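Extracellular solute-binding protein family 1 (Kribbella flavida, PDB 5IXP) probably captures a solute outside the cell, perhaps a sugar, and delivers it to an ABC transporter for uptake. Local coordinates at residues E298-V303 and P311-A316. Sequence-based numbering, arbitrary orientation. Where two conformers were deposited one is given.
Sequences EQQIKV and PSTVDA
The carboxamide of Gln300 reaches from its helix to the backbone of Pro311-Thr313. Its OE1 accepts the backbone N-H of Ser312 at 2.9 Å, a moderately bent bond (153° at the hydrogen) whose donor is tilted 21° from the carbonyl plane. The same oxygen also lies 3.1 Å from Pro311 CA. Thr313 meets the amide from the opposite direction, with its CG2 methyl 3.5 Å from Gln300 NE2. Its chi1 of 50° sets OG1, buried here without a polar partner, between the backbone N and the carbonyl carbon, near Gln300 CB, CG and CD. NE2 itself makes weak hydrogen bonds to the carbonyl oxygens of Thr295 and Thr111; the latter also accepts Ser312 OG. With an alanine in place of Gln300, the Ser312 N-H would probably lose this acceptor and the Thr313 methyl the amide it rests on. One residue on, Ile301 lays CG1 against the methyl (CB) of Ala316, in the 3-10 segment, at 3.8 Å. Within the periplasmic-binding-protein fold, this structural packing joins helix 297-307 to the loop after strand 310-311, which pairs antiparallel with strand 108-121, while helix 15-24 packs against Gln299, Lys302 and Val303.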
loop_
_atom_site.group_PDB
_atom_site.type_symbol
_atom_site.label_atom_id
_atom_site.label_comp_id
_atom_site.label_asym_id
_atom_site.label_seq_id
_atom_site.Cartn_x
_atom_site.Cartn_y
_atom_site.Cartn_z
ATOM N N GLU A 298 2.857 18.007 11.832
ATOM C CA GLU A 298 4.217 18.301 12.278
ATOM C C GLU A 298 4.975 17.018 12.601
ATOM O O GLU A 298 6.176 16.913 12.325
ATOM C CB GLU A 298 4.204 19.244 13.490
ATOM C CG GLU A 298 3.760 20.674 13.164
ATOM C CD GLU A 298 4.123 21.694 14.248
ATOM O OE1 GLU A 298 4.356 21.299 15.413
ATOM O OE2 GLU A 298 4.174 22.902 13.930
ATOM N N GLN A 299 4.287 16.024 13.168
ATOM C CA GLN A 299 4.945 14.768 13.497
ATOM C C GLN A 299 5.159 13.910 12.259
ATOM O O GLN A 299 6.191 13.243 12.138
ATOM C CB GLN A 299 4.149 14.015 14.562
ATOM C CG GLN A 299 4.452 14.530 15.984
ATOM C CD GLN A 299 4.042 15.976 16.183
ATOM O OE1 GLN A 299 4.888 16.870 16.249
ATOM N NE2 GLN A 299 2.735 16.214 16.294
ATOM N N GLN A 300 4.215 13.928 11.317
ATOM C CA GLN A 300 4.440 13.162 10.095
ATOM C C GLN A 300 5.615 13.720 9.299
ATOM O O GLN A 300 6.343 12.957 8.647
ATOM C CB GLN A 300 3.163 13.117 9.258
ATOM C CG GLN A 300 1.996 12.450 9.996
ATOM C CD GLN A 300 1.137 11.602 9.074
ATOM O OE1 GLN A 300 1.461 11.427 7.907
ATOM N NE2 GLN A 300 0.042 11.081 9.593
ATOM N N ILE A 301 5.845 15.033 9.368
ATOM C CA ILE A 301 7.035 15.596 8.735
ATOM C C ILE A 301 8.301 15.104 9.430
ATOM O O ILE A 301 9.285 14.748 8.771
ATOM C CB ILE A 301 6.956 17.131 8.714
ATOM C CG1 ILE A 301 5.862 17.573 7.737
ATOM C CG2 ILE A 301 8.322 17.726 8.352
ATOM C CD1 ILE A 301 5.458 19.010 7.883
ATOM N N LYS A 302 8.302 15.064 10.768
ATOM C CA LYS A 302 9.476 14.559 11.477
ATOM C C LYS A 302 9.776 13.115 11.093
ATOM O O LYS A 302 10.940 12.750 10.878
ATOM C CB LYS A 302 9.278 14.674 12.987
ATOM C CG LYS A 302 9.194 16.089 13.492
ATOM C CD LYS A 302 8.774 16.082 14.955
ATOM C CE LYS A 302 8.349 17.448 15.437
ATOM N NZ LYS A 302 7.652 17.352 16.747
ATOM N N VAL A 303 8.736 12.279 11.001
ATOM C CA VAL A 303 8.916 10.882 10.615
ATOM C C VAL A 303 9.426 10.790 9.182
ATOM O O VAL A 303 10.313 9.983 8.875
ATOM C CB VAL A 303 7.591 10.111 10.803
ATOM C CG1 VAL A 303 7.667 8.722 10.173
ATOM C CG2 VAL A 303 7.209 10.029 12.306
ATOM N N PRO A 311 3.909 11.176 4.233
ATOM C CA PRO A 311 2.776 11.596 5.077
ATOM C C PRO A 311 1.431 11.376 4.405
ATOM O O PRO A 311 1.302 11.431 3.181
ATOM C CB PRO A 311 3.026 13.095 5.292
ATOM C CG PRO A 311 4.499 13.264 5.114
ATOM C CD PRO A 311 4.859 12.277 4.007
ATOM N N SER A 312 0.414 11.133 5.229
ATOM C CA SER A 312 -0.961 11.087 4.750
ATOM C C SER A 312 -1.745 12.339 5.121
ATOM O O SER A 312 -2.947 12.405 4.849
ATOM C CB SER A 312 -1.675 9.839 5.282
ATOM O OG SER A 312 -1.815 9.855 6.699
ATOM N N THR A 313 -1.092 13.328 5.726
ATOM C CA THR A 313 -1.744 14.549 6.182
ATOM C C THR A 313 -1.502 15.658 5.164
ATOM O O THR A 313 -0.347 15.966 4.837
ATOM C CB THR A 313 -1.204 14.962 7.554
ATOM O OG1 THR A 313 0.233 14.964 7.515
ATOM C CG2 THR A 313 -1.675 13.989 8.644
ATOM N N VAL A 314 -2.584 16.271 4.676
ATOM C CA VAL A 314 -2.441 17.150 3.511
ATOM C C VAL A 314 -1.604 18.386 3.826
ATOM O O VAL A 314 -0.945 18.936 2.931
ATOM C CB VAL A 314 -3.819 17.540 2.948
ATOM C CG1 VAL A 314 -4.546 16.309 2.415
ATOM C CG2 VAL A 314 -4.655 18.259 4.007
ATOM N N ASP A 315 -1.614 18.856 5.078
ATOM C CA ASP A 315 -0.822 20.039 5.405
ATOM C C ASP A 315 0.667 19.791 5.211
ATOM O O ASP A 315 1.412 20.730 4.917
ATOM C CB ASP A 315 -1.069 20.487 6.847
ATOM C CG ASP A 315 -2.416 21.145 7.038
ATOM O OD1 ASP A 315 -3.116 21.367 6.038
ATOM O OD2 ASP A 315 -2.776 21.438 8.206
ATOM N N ALA A 316 1.126 18.552 5.406
ATOM C CA ALA A 316 2.539 18.258 5.224
ATOM C C ALA A 316 2.983 18.497 3.788
ATOM O O ALA A 316 4.172 18.740 3.547
ATOM C CB ALA A 316 2.846 16.811 5.640
#